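Local structure of chromosomal replication initiator protein DnaA (Aquifex aeolicus, 1L8Q) at residues T9-I14 with A61-Y66; F13-G16 with A22-V25; H52-A57 with L103-Q108. The protein probably initiates and regulates chromosomal replication by binding the replication origin in its ATP form, and binds and hydrolyses ATP through an AAA+ domain. One frame throughout, in Å; residues are numbered along the deposited sequence.

Contact 1: T9-I14 with A61-Y66. With ADP (adenosine-5'-diphosphate), chain C.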
loop_
_atom_site.group_PDB
_atom_site.type_symbol
_atom_site.label_atom_id
_atom_site.label_comp_id
_atom_site.label_asym_id
_atom_site.label_seq_id
_atom_site.Cartn_x
_atom_site.Cartn_y
_atom_site.Cartn_z
ATOM N N THR A 9 -16.038 -7.069 7.807
ATOM C CA THR A 9 -16.398 -7.667 9.083
ATOM C C THR A 9 -15.324 -8.567 9.657
ATOM O O THR A 9 -14.485 -9.102 8.930
ATOM C CB THR A 9 -17.726 -8.447 8.993
ATOM O OG1 THR A 9 -17.474 -9.797 8.561
ATOM C CG2 THR A 9 -18.647 -7.861 7.906
ATOM N N LEU A 10 -15.365 -8.743 10.973
ATOM C CA LEU A 10 -14.447 -9.629 11.649
ATOM C C LEU A 10 -14.719 -11.016 11.148
ATOM O O LEU A 10 -13.879 -11.892 11.212
ATOM C CB LEU A 10 -14.681 -9.601 13.154
ATOM C CG LEU A 10 -14.024 -8.503 13.974
ATOM C CD1 LEU A 10 -12.656 -8.177 13.430
ATOM C CD2 LEU A 10 -14.886 -7.293 13.948
ATOM N N GLU A 11 -15.926 -11.222 10.667
ATOM C CA GLU A 11 -16.319 -12.535 10.207
ATOM C C GLU A 11 -15.757 -12.858 8.812
ATOM O O GLU A 11 -15.475 -14.018 8.509
ATOM C CB GLU A 11 -17.842 -12.694 10.276
ATOM C CG GLU A 11 -18.456 -12.125 11.562
ATOM C CD GLU A 11 -19.369 -10.916 11.322
ATOM O OE1 GLU A 11 -20.491 -11.098 10.757
ATOM O OE2 GLU A 11 -18.980 -9.787 11.722
ATOM N N ASN A 12 -15.581 -11.838 7.971
ATOM C CA ASN A 12 -14.945 -12.071 6.677
ATOM C C ASN A 12 -13.490 -11.650 6.630
ATOM O O ASN A 12 -12.919 -11.492 5.558
ATOM C CB ASN A 12 -15.742 -11.505 5.485
ATOM C CG ASN A 12 -16.088 -10.030 5.635
ATOM O OD1 ASN A 12 -17.177 -9.611 5.252
ATOM N ND2 ASN A 12 -15.154 -9.234 6.178
ATOM N N PHE A 13 -12.896 -11.453 7.800
ATOM C CA PHE A 13 -11.463 -11.225 7.874
ATOM C C PHE A 13 -10.826 -12.595 7.980
ATOM O O PHE A 13 -11.072 -13.326 8.946
ATOM C CB PHE A 13 -11.101 -10.383 9.099
ATOM C CG PHE A 13 -9.663 -9.901 9.118
ATOM C CD1 PHE A 13 -9.298 -8.726 8.468
ATOM C CD2 PHE A 13 -8.689 -10.606 9.811
ATOM C CE1 PHE A 13 -7.981 -8.280 8.500
ATOM C CE2 PHE A 13 -7.379 -10.158 9.851
ATOM C CZ PHE A 13 -7.026 -8.997 9.195
ATOM N N ILE A 14 -10.057 -12.975 6.968
ATOM C CA ILE A 14 -9.351 -14.245 7.014
ATOM C C ILE A 14 -8.086 -14.104 7.857
ATOM O O ILE A 14 -7.369 -13.122 7.754
ATOM C CB ILE A 14 -9.014 -14.737 5.594
ATOM C CG1 ILE A 14 -10.273 -14.733 4.728
ATOM C CG2 ILE A 14 -8.407 -16.139 5.638
ATOM C CD1 ILE A 14 -10.060 -15.255 3.331
ATOM N N ALA A 61 -18.873 -2.992 17.215
ATOM C CA ALA A 61 -19.226 -2.144 18.337
ATOM C C ALA A 61 -20.590 -1.489 18.105
ATOM O O ALA A 61 -21.356 -1.268 19.048
ATOM C CB ALA A 61 -18.152 -1.100 18.578
ATOM N N LYS A 62 -20.907 -1.201 16.850
ATOM C CA LYS A 62 -22.170 -0.546 16.549
ATOM C C LYS A 62 -23.316 -1.534 16.649
ATOM O O LYS A 62 -24.384 -1.225 17.173
ATOM C CB LYS A 62 -22.144 0.089 15.160
ATOM C CG LYS A 62 -23.327 0.983 14.903
ATOM C CD LYS A 62 -23.148 1.792 13.639
ATOM C CE LYS A 62 -23.450 0.953 12.417
ATOM N NZ LYS A 62 -23.747 1.810 11.239
ATOM N N LYS A 63 -23.078 -2.730 16.139
ATOM C CA LYS A 63 -24.065 -3.787 16.179
ATOM C C LYS A 63 -24.358 -4.160 17.630
ATOM O O LYS A 63 -25.386 -4.752 17.934
ATOM C CB LYS A 63 -23.564 -4.994 15.378
ATOM C CG LYS A 63 -24.227 -6.326 15.702
ATOM C CD LYS A 63 -23.790 -7.408 14.710
ATOM C CE LYS A 63 -22.434 -7.068 14.103
ATOM N NZ LYS A 63 -21.854 -8.186 13.298
ATOM N N ARG A 64 -23.450 -3.788 18.526
ATOM C CA ARG A 64 -23.620 -4.073 19.942
ATOM C C ARG A 64 -24.269 -2.903 20.658
ATOM O O ARG A 64 -24.671 -3.031 21.815
ATOM C CB ARG A 64 -22.284 -4.425 20.589
ATOM C CG ARG A 64 -21.941 -5.894 20.500
ATOM C CD ARG A 64 -20.499 -6.175 20.125
ATOM N NE ARG A 64 -19.625 -6.273 21.287
ATOM C CZ ARG A 64 -18.846 -7.312 21.537
ATOM N NH1 ARG A 64 -18.832 -8.353 20.707
ATOM N NH2 ARG A 64 -18.084 -7.318 22.618
ATOM N N GLY A 65 -24.361 -1.763 19.969
ATOM C CA GLY A 65 -25.010 -0.582 20.516
ATOM C C GLY A 65 -24.113 0.603 20.849
ATOM O O GLY A 65 -24.610 1.630 21.326
ATOM N N TYR A 66 -22.806 0.480 20.598
ATOM C CA TYR A 66 -21.862 1.552 20.923
ATOM C C TYR A 66 -21.868 2.696 19.905
ATOM O O TYR A 66 -22.152 2.500 18.734
ATOM C CB TYR A 66 -20.442 0.994 21.059
ATOM C CG TYR A 66 -20.251 0.054 22.220
ATOM C CD1 TYR A 66 -20.108 0.540 23.508
ATOM C CD2 TYR A 66 -20.205 -1.321 22.028
ATOM C CE1 TYR A 66 -19.932 -0.314 24.577
ATOM C CE2 TYR A 66 -20.029 -2.183 23.087
ATOM C CZ TYR A 66 -19.894 -1.677 24.364
ATOM O OH TYR A 66 -19.719 -2.528 25.443
HETATM P PB ADP C . -5.064 -1.436 3.999
HETATM O O1B ADP C . -6.120 -0.603 4.742
HETATM O O2B ADP C . -4.013 -2.037 4.886
HETATM O O3B ADP C . -4.535 -0.768 2.769
HETATM P PA ADP C . -7.423 -2.731 3.479
HETATM O O1A ADP C . -7.967 -2.931 4.882
HETATM O O2A ADP C . -7.907 -1.445 2.832
HETATM O O3A ADP C . -5.831 -2.714 3.476
HETATM O "O5'" ADP C . -7.764 -4.004 2.586
HETATM C "C5'" ADP C . -7.439 -4.028 1.208
HETATM C "C4'" ADP C . -8.380 -5.027 0.582
HETATM O "O4'" ADP C . -7.955 -6.371 0.888
HETATM C "C3'" ADP C . -9.754 -4.872 1.195
HETATM O "O3'" ADP C . -10.667 -5.210 0.160
HETATM C "C2'" ADP C . -9.768 -5.929 2.277
HETATM O "O2'" ADP C . -11.046 -6.399 2.671
HETATM C "C1'" ADP C . -8.944 -7.036 1.679
HETATM N N9 ADP C . -8.316 -7.755 2.794
HETATM C C8 ADP C . -7.237 -7.353 3.505
HETATM N N7 ADP C . -6.938 -8.274 4.470
HETATM C C5 ADP C . -7.842 -9.256 4.387
HETATM C C6 ADP C . -8.106 -10.515 5.098
HETATM N N6 ADP C . -7.331 -10.918 6.118
HETATM N N1 ADP C . -9.147 -11.256 4.701
HETATM C C2 ADP C . -9.939 -10.882 3.676
HETATM N N3 ADP C . -9.746 -9.744 2.984
HETATM C C4 ADP C . -8.744 -8.914 3.289
#

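Contact 2: F13-G16 with A22-V25. With ADP (adenosine-5'-diphosphate), chain C.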
loop_
_atom_site.group_PDB
_atom_site.type_symbol
_atom_site.label_atom_id
_atom_site.label_comp_id
_atom_site.label_asym_id
_atom_site.label_seq_id
_atom_site.Cartn_x
_atom_site.Cartn_y
_atom_site.Cartn_z
ATOM N N PHE A 13 -12.896 -11.453 7.800
ATOM C CA PHE A 13 -11.463 -11.225 7.874
ATOM C C PHE A 13 -10.826 -12.595 7.980
ATOM O O PHE A 13 -11.072 -13.326 8.946
ATOM C CB PHE A 13 -11.101 -10.383 9.099
ATOM C CG PHE A 13 -9.663 -9.901 9.118
ATOM C CD1 PHE A 13 -9.298 -8.726 8.468
ATOM C CD2 PHE A 13 -8.689 -10.606 9.811
ATOM C CE1 PHE A 13 -7.981 -8.280 8.500
ATOM C CE2 PHE A 13 -7.379 -10.158 9.851
ATOM C CZ PHE A 13 -7.026 -8.997 9.195
ATOM N N ILE A 14 -10.057 -12.975 6.968
ATOM C CA ILE A 14 -9.351 -14.245 7.014
ATOM C C ILE A 14 -8.086 -14.104 7.857
ATOM O O ILE A 14 -7.369 -13.122 7.754
ATOM C CB ILE A 14 -9.014 -14.737 5.594
ATOM C CG1 ILE A 14 -10.273 -14.733 4.728
ATOM C CG2 ILE A 14 -8.407 -16.139 5.638
ATOM C CD1 ILE A 14 -10.060 -15.255 3.331
ATOM N N VAL A 15 -7.826 -15.101 8.684
ATOM C CA VAL A 15 -6.739 -15.042 9.635
ATOM C C VAL A 15 -5.615 -16.000 9.278
ATOM O O VAL A 15 -5.852 -17.159 8.960
ATOM C CB VAL A 15 -7.257 -15.314 11.076
ATOM C CG1 VAL A 15 -6.114 -15.305 12.081
ATOM C CG2 VAL A 15 -8.335 -14.275 11.463
ATOM N N GLY A 16 -4.394 -15.472 9.292
ATOM C CA GLY A 16 -3.182 -16.218 9.019
ATOM C C GLY A 16 -2.122 -15.737 9.998
ATOM O O GLY A 16 -2.351 -14.786 10.768
ATOM N N ALA A 22 -2.847 -8.689 15.496
ATOM C CA ALA A 22 -3.759 -7.588 15.311
ATOM C C ALA A 22 -5.183 -8.078 15.504
ATOM O O ALA A 22 -5.947 -7.519 16.290
ATOM C CB ALA A 22 -3.590 -7.003 13.934
ATOM N N TYR A 23 -5.537 -9.138 14.797
ATOM C CA TYR A 23 -6.880 -9.670 14.880
ATOM C C TYR A 23 -7.257 -10.053 16.311
ATOM O O TYR A 23 -8.346 -9.701 16.795
ATOM C CB TYR A 23 -7.028 -10.877 13.967
ATOM C CG TYR A 23 -8.405 -11.466 13.945
ATOM C CD1 TYR A 23 -9.399 -10.904 13.171
ATOM C CD2 TYR A 23 -8.715 -12.595 14.696
ATOM C CE1 TYR A 23 -10.669 -11.439 13.139
ATOM C CE2 TYR A 23 -9.966 -13.142 14.672
ATOM C CZ TYR A 23 -10.945 -12.559 13.889
ATOM O OH TYR A 23 -12.202 -13.099 13.846
ATOM N N GLU A 24 -6.374 -10.783 16.985
ATOM C CA GLU A 24 -6.680 -11.230 18.328
ATOM C C GLU A 24 -6.804 -10.058 19.272
ATOM O O GLU A 24 -7.772 -9.987 20.065
ATOM C CB GLU A 24 -5.655 -12.239 18.829
ATOM C CG GLU A 24 -5.965 -13.670 18.425
ATOM C CD GLU A 24 -4.858 -14.642 18.796
ATOM O OE1 GLU A 24 -3.951 -14.263 19.556
ATOM O OE2 GLU A 24 -4.894 -15.790 18.330
ATOM N N VAL A 25 -5.852 -9.128 19.185
ATOM C CA VAL A 25 -5.873 -7.941 20.039
ATOM C C VAL A 25 -7.162 -7.138 19.850
ATOM O O VAL A 25 -7.813 -6.764 20.815
ATOM C CB VAL A 25 -4.629 -7.047 19.831
ATOM C CG1 VAL A 25 -4.818 -5.691 20.508
ATOM C CG2 VAL A 25 -3.390 -7.747 20.370
HETATM P PB ADP C . -5.064 -1.436 3.999
HETATM O O1B ADP C . -6.120 -0.603 4.742
HETATM O O2B ADP C . -4.013 -2.037 4.886
HETATM O O3B ADP C . -4.535 -0.768 2.769
HETATM P PA ADP C . -7.423 -2.731 3.479
HETATM O O1A ADP C . -7.967 -2.931 4.882
HETATM O O2A ADP C . -7.907 -1.445 2.832
HETATM O O3A ADP C . -5.831 -2.714 3.476
HETATM O "O5'" ADP C . -7.764 -4.004 2.586
HETATM C "C5'" ADP C . -7.439 -4.028 1.208
HETATM C "C4'" ADP C . -8.380 -5.027 0.582
HETATM O "O4'" ADP C . -7.955 -6.371 0.888
HETATM C "C3'" ADP C . -9.754 -4.872 1.195
HETATM O "O3'" ADP C . -10.667 -5.210 0.160
HETATM C "C2'" ADP C . -9.768 -5.929 2.277
HETATM O "O2'" ADP C . -11.046 -6.399 2.671
HETATM C "C1'" ADP C . -8.944 -7.036 1.679
HETATM N N9 ADP C . -8.316 -7.755 2.794
HETATM C C8 ADP C . -7.237 -7.353 3.505
HETATM N N7 ADP C . -6.938 -8.274 4.470
HETATM C C5 ADP C . -7.842 -9.256 4.387
HETATM C C6 ADP C . -8.106 -10.515 5.098
HETATM N N6 ADP C . -7.331 -10.918 6.118
HETATM N N1 ADP C . -9.147 -11.256 4.701
HETATM C C2 ADP C . -9.939 -10.882 3.676
HETATM N N3 ADP C . -9.746 -9.744 2.984
HETATM C C4 ADP C . -8.744 -8.914 3.289
HETATM O O HOH W 1 -12.485 -14.281 10.802
#

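Contact 3: H52-A57 with L103-Q108. With ADP (adenosine-5'-diphosphate), chain C.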
loop_
_atom_site.group_PDB
_atom_site.type_symbol
_atom_site.label_atom_id
_atom_site.label_comp_id
_atom_site.label_asym_id
_atom_site.label_seq_id
_atom_site.Cartn_x
_atom_site.Cartn_y
_atom_site.Cartn_z
ATOM N N HIS A 52 -9.783 -2.618 6.762
ATOM C CA HIS A 52 -10.743 -3.663 6.952
ATOM C C HIS A 52 -10.932 -3.958 8.446
ATOM O O HIS A 52 -12.059 -4.069 8.935
ATOM C CB HIS A 52 -10.266 -4.912 6.226
ATOM C CG HIS A 52 -11.238 -6.043 6.273
ATOM N ND1 HIS A 52 -11.651 -6.715 5.143
ATOM C CD2 HIS A 52 -11.888 -6.616 7.313
ATOM C CE1 HIS A 52 -12.504 -7.664 5.487
ATOM N NE2 HIS A 52 -12.663 -7.626 6.798
ATOM N N LEU A 53 -9.828 -4.090 9.168
ATOM C CA LEU A 53 -9.891 -4.440 10.574
ATOM C C LEU A 53 -10.512 -3.313 11.417
ATOM O O LEU A 53 -11.338 -3.577 12.307
ATOM C CB LEU A 53 -8.502 -4.803 11.077
ATOM C CG LEU A 53 -8.345 -5.564 12.382
ATOM C CD1 LEU A 53 -9.176 -6.823 12.369
ATOM C CD2 LEU A 53 -6.881 -5.905 12.557
ATOM N N LEU A 54 -10.126 -2.066 11.149
ATOM C CA LEU A 54 -10.702 -0.949 11.895
ATOM C C LEU A 54 -12.212 -0.922 11.697
ATOM O O LEU A 54 -12.984 -0.809 12.651
ATOM C CB LEU A 54 -10.112 0.379 11.441
ATOM C CG LEU A 54 -8.984 0.992 12.270
ATOM C CD1 LEU A 54 -7.888 -0.002 12.544
ATOM C CD2 LEU A 54 -8.451 2.225 11.542
ATOM N N GLN A 55 -12.633 -1.050 10.449
ATOM C CA GLN A 55 -14.034 -0.960 10.145
ATOM C C GLN A 55 -14.829 -2.166 10.622
ATOM O O GLN A 55 -16.020 -2.057 10.936
ATOM C CB GLN A 55 -14.237 -0.726 8.659
ATOM C CG GLN A 55 -13.591 0.539 8.177
ATOM C CD GLN A 55 -14.573 1.446 7.502
ATOM O OE1 GLN A 55 -14.185 2.400 6.835
ATOM N NE2 GLN A 55 -15.848 1.165 7.678
ATOM N N ALA A 56 -14.187 -3.321 10.673
ATOM C CA ALA A 56 -14.874 -4.494 11.178
ATOM C C ALA A 56 -15.113 -4.316 12.677
ATOM O O ALA A 56 -16.175 -4.675 13.179
ATOM C CB ALA A 56 -14.089 -5.737 10.900
ATOM N N ALA A 57 -14.134 -3.756 13.386
ATOM C CA ALA A 57 -14.303 -3.473 14.806
ATOM C C ALA A 57 -15.462 -2.506 14.998
ATOM O O ALA A 57 -16.327 -2.723 15.833
ATOM C CB ALA A 57 -13.006 -2.882 15.410
ATOM N N LEU A 103 -12.043 5.484 15.627
ATOM C CA LEU A 103 -11.168 4.780 14.714
ATOM C C LEU A 103 -10.527 5.790 13.793
ATOM O O LEU A 103 -11.217 6.370 12.938
ATOM C CB LEU A 103 -11.969 3.786 13.879
ATOM C CG LEU A 103 -12.870 2.767 14.599
ATOM C CD1 LEU A 103 -13.806 2.142 13.601
ATOM C CD2 LEU A 103 -12.059 1.696 15.314
ATOM N N LEU A 104 -9.228 6.030 13.983
ATOM C CA LEU A 104 -8.500 6.970 13.157
ATOM C C LEU A 104 -7.555 6.204 12.258
ATOM O O LEU A 104 -6.577 5.579 12.734
ATOM C CB LEU A 104 -7.727 7.966 14.013
ATOM C CG LEU A 104 -7.424 9.280 13.295
ATOM C CD1 LEU A 104 -8.737 9.991 12.945
ATOM C CD2 LEU A 104 -6.517 10.178 14.107
ATOM N N ASP A 105 -7.835 6.246 10.960
ATOM C CA ASP A 105 -7.102 5.468 9.983
ATOM C C ASP A 105 -6.052 6.333 9.305
ATOM O O ASP A 105 -6.251 7.527 9.161
ATOM C CB ASP A 105 -8.095 4.983 8.942
ATOM C CG ASP A 105 -7.638 3.737 8.220
ATOM O OD1 ASP A 105 -6.491 3.285 8.435
ATOM O OD2 ASP A 105 -8.384 3.130 7.423
ATOM N N ASP A 106 -4.936 5.732 8.893
ATOM C CA ASP A 106 -3.870 6.446 8.179
ATOM C C ASP A 106 -3.219 7.628 8.931
ATOM O O ASP A 106 -2.962 8.686 8.346
ATOM C CB ASP A 106 -4.352 6.893 6.805
ATOM C CG ASP A 106 -4.647 5.715 5.874
ATOM O OD1 ASP A 106 -5.574 5.837 5.027
ATOM O OD2 ASP A 106 -4.021 4.627 5.912
ATOM N N VAL A 107 -2.914 7.411 10.205
ATOM C CA VAL A 107 -2.336 8.425 11.094
ATOM C C VAL A 107 -1.115 9.160 10.545
ATOM O O VAL A 107 -0.846 10.277 10.907
ATOM C CB VAL A 107 -1.980 7.797 12.415
ATOM C CG1 VAL A 107 -1.054 8.695 13.196
ATOM C CG2 VAL A 107 -3.229 7.530 13.190
ATOM N N GLN A 108 -0.388 8.527 9.667
ATOM C CA GLN A 108 0.783 9.133 9.047
ATOM C C GLN A 108 0.482 10.510 8.479
ATOM O O GLN A 108 1.354 11.376 8.453
ATOM C CB GLN A 108 1.204 8.238 7.900
ATOM C CG GLN A 108 0.399 6.945 7.939
ATOM C CD GLN A 108 -0.174 6.618 6.630
ATOM O OE1 GLN A 108 0.276 7.125 5.629
ATOM N NE2 GLN A 108 -1.175 5.770 6.613
HETATM P PB ADP C . -5.064 -1.436 3.999
HETATM O O1B ADP C . -6.120 -0.603 4.742
HETATM O O2B ADP C . -4.013 -2.037 4.886
HETATM O O3B ADP C . -4.535 -0.768 2.769
HETATM P PA ADP C . -7.423 -2.731 3.479
HETATM O O1A ADP C . -7.967 -2.931 4.882
HETATM O O2A ADP C . -7.907 -1.445 2.832
HETATM O O3A ADP C . -5.831 -2.714 3.476
HETATM O "O5'" ADP C . -7.764 -4.004 2.586
HETATM C "C5'" ADP C . -7.439 -4.028 1.208
HETATM C "C4'" ADP C . -8.380 -5.027 0.582
HETATM O "O4'" ADP C . -7.955 -6.371 0.888
HETATM C "C3'" ADP C . -9.754 -4.872 1.195
HETATM O "O3'" ADP C . -10.667 -5.210 0.160
HETATM C "C2'" ADP C . -9.768 -5.929 2.277
HETATM O "O2'" ADP C . -11.046 -6.399 2.671
HETATM C "C1'" ADP C . -8.944 -7.036 1.679
HETATM N N9 ADP C . -8.316 -7.755 2.794
HETATM C C8 ADP C . -7.237 -7.353 3.505
HETATM N N7 ADP C . -6.938 -8.274 4.470
HETATM C C5 ADP C . -7.842 -9.256 4.387
HETATM C C6 ADP C . -8.106 -10.515 5.098
HETATM N N6 ADP C . -7.331 -10.918 6.118
HETATM N N1 ADP C . -9.147 -11.256 4.701
HETATM C C2 ADP C . -9.939 -10.882 3.676
HETATM N N3 ADP C . -9.746 -9.744 2.984
HETATM C C4 ADP C . -8.744 -8.914 3.289
#

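Contact 1: T9-I14 with A61-Y66
Glu11 and Lys63 reach for each other from opposite directions across the protein surface and account for all the surface buried here. The carboxylate oxygen OE2 of Glu11 stands 3.6 Å from NZ of Lys63, a long salt bridge, and OE1 lies farther off, so the ammonium faces one oxygen more than the pair. Lys63 extends with CG anti to its backbone N (chi1 160°) and bends at chi3, while the chain of Glu11 turns at chi2 to bring its acid round. Both groups are exposed, so solvent probably weakens the attraction. Lys63 lies near the C-terminal end of helix 50-63, where Gly65 has the positive phi of a Schellman motif, which suits glycine. Across the contact, the loop leading to the adenine pocket of the AAA+ domain is shaped by an ST motif: OG1 of Thr9 accepts from the backbone N of Asn12 at 2.8 Å. Farther along this loop the Phe13 ring offers a face to ADP, with the amino nitrogen N6 3.5 Å above the ring plane and over its centre. The ring also meets His52 edge-to-face. An alanine in place of Phe13 is likely to leave the amino group of the adenine without its aromatic floor and the imidazole of His52 without its neighbouring ring. Earlier in the loop, Leu10 packs on Leu53 and Ala56 of helix 50-63.

Contact 2: F13-G16 with A22-V25
The adenine-binding loop of the AAA+ domain, residues 13-16, is backed here by helix 20-31, which follows it in the chain. Tyr23 carries the helix side and has the most surface covered, with Phe13 and Val15 meeting it from the loop. The rings of Phe13 and Tyr23 lie nearly parallel, their planes 6° apart, yet they are slid so far past each other that they barely overlap, with centroids 5.6 Å apart. Their touching atoms are CD2 of Phe13 and CD1 of Tyr23, 3.4 Å apart. With CG anti to the backbone N (chi1 -178°), Tyr23 swings its ring out from the helix against the loop. Val15 meets the same ring differently: its side chain comes in at about a right angle and sets the methyl CG2 over the face, 3.6 Å from the centroid and 8° off the ring normal, a CH-pi contact. That methyl and the Phe13 ring lie on the same side of the Tyr23 plane. ADP lies on the other side of the Phe13 plane from Tyr23, so Phe13 sits between nucleotide and helix. The CB of Ile14 points away from the helix, and its backbone reads the adenine by a pair of bonds: its N donates to N1, and N6 of ADP donates to its O at 2.7 Å. Both are fairly straight, and together they match the Watson-Crick edge of the base. Past the rings, a water donates to the carbonyl O of Phe13 and also bonds Tyr23, its oxygen 3.3 Å from the phenolic OH.

Contact 3: H52-A57 with L103-Q108
Helix 52-57 runs almost antiparallel to strand 103-105, at 164° between directions, with their axes 9.2 Å apart at closest approach. This is the P-loop NTPase core, where the helix after the Walker A loop lies over the central parallel sheet, here on the strand that ends in the Walker B acids. Leu54 and Leu103 bury the most surface, and their CA atoms are 6.4 Å apart. Leu103 lays both its methyls against the carbonyl O of Leu54 rather than against its branch; the side chains themselves are looser, CG of Leu54 being 4.4 Å from CD2 of Leu103. The branch of Leu54 leans instead toward the strand end, where CD2 rests 3.7 Å from CG of Asp105. Asp105 holds its carboxylate anti to the backbone N (chi1 -156°), and OD2 bonds to Thr51 OG1 and Tyr70 OH; these two hydroxyls hold the acid, while the methyl of Leu54 packs beside it. Asp105 is an ATP-binding residue, and Asp106 next to it binds magnesium. On the far side of the helix, His52 grips ADP twice: its backbone N donates to O1A, and ND1 lies 2.6 Å from the ribose O2'.

Overall arrangement
Contacts 1 and 2 start from the same loop, contacts 1 and 3 both use helix 50-63, and the three centres lie about 13 to 14 Å apart. His52 ties them together: its NE2 is 3.2 Å from the carbonyl O of Thr9, a probable hydrogen bond, and its CD2 is 3.5 Å from CD1 of Phe13. Ala22 CB of contact 2 packs 3.7 Å from CD2 of Leu53 in contact 3. The loop shared by contacts 1 and 2 holds the adenine of ADP through Phe13 and Ile14, the Glu11-Lys63 pair lying on the surface; contact 3 spans ribose, phosphate and metal, the nearest side-chain atom of Asp105 being about 4 Å from the magnesium ion.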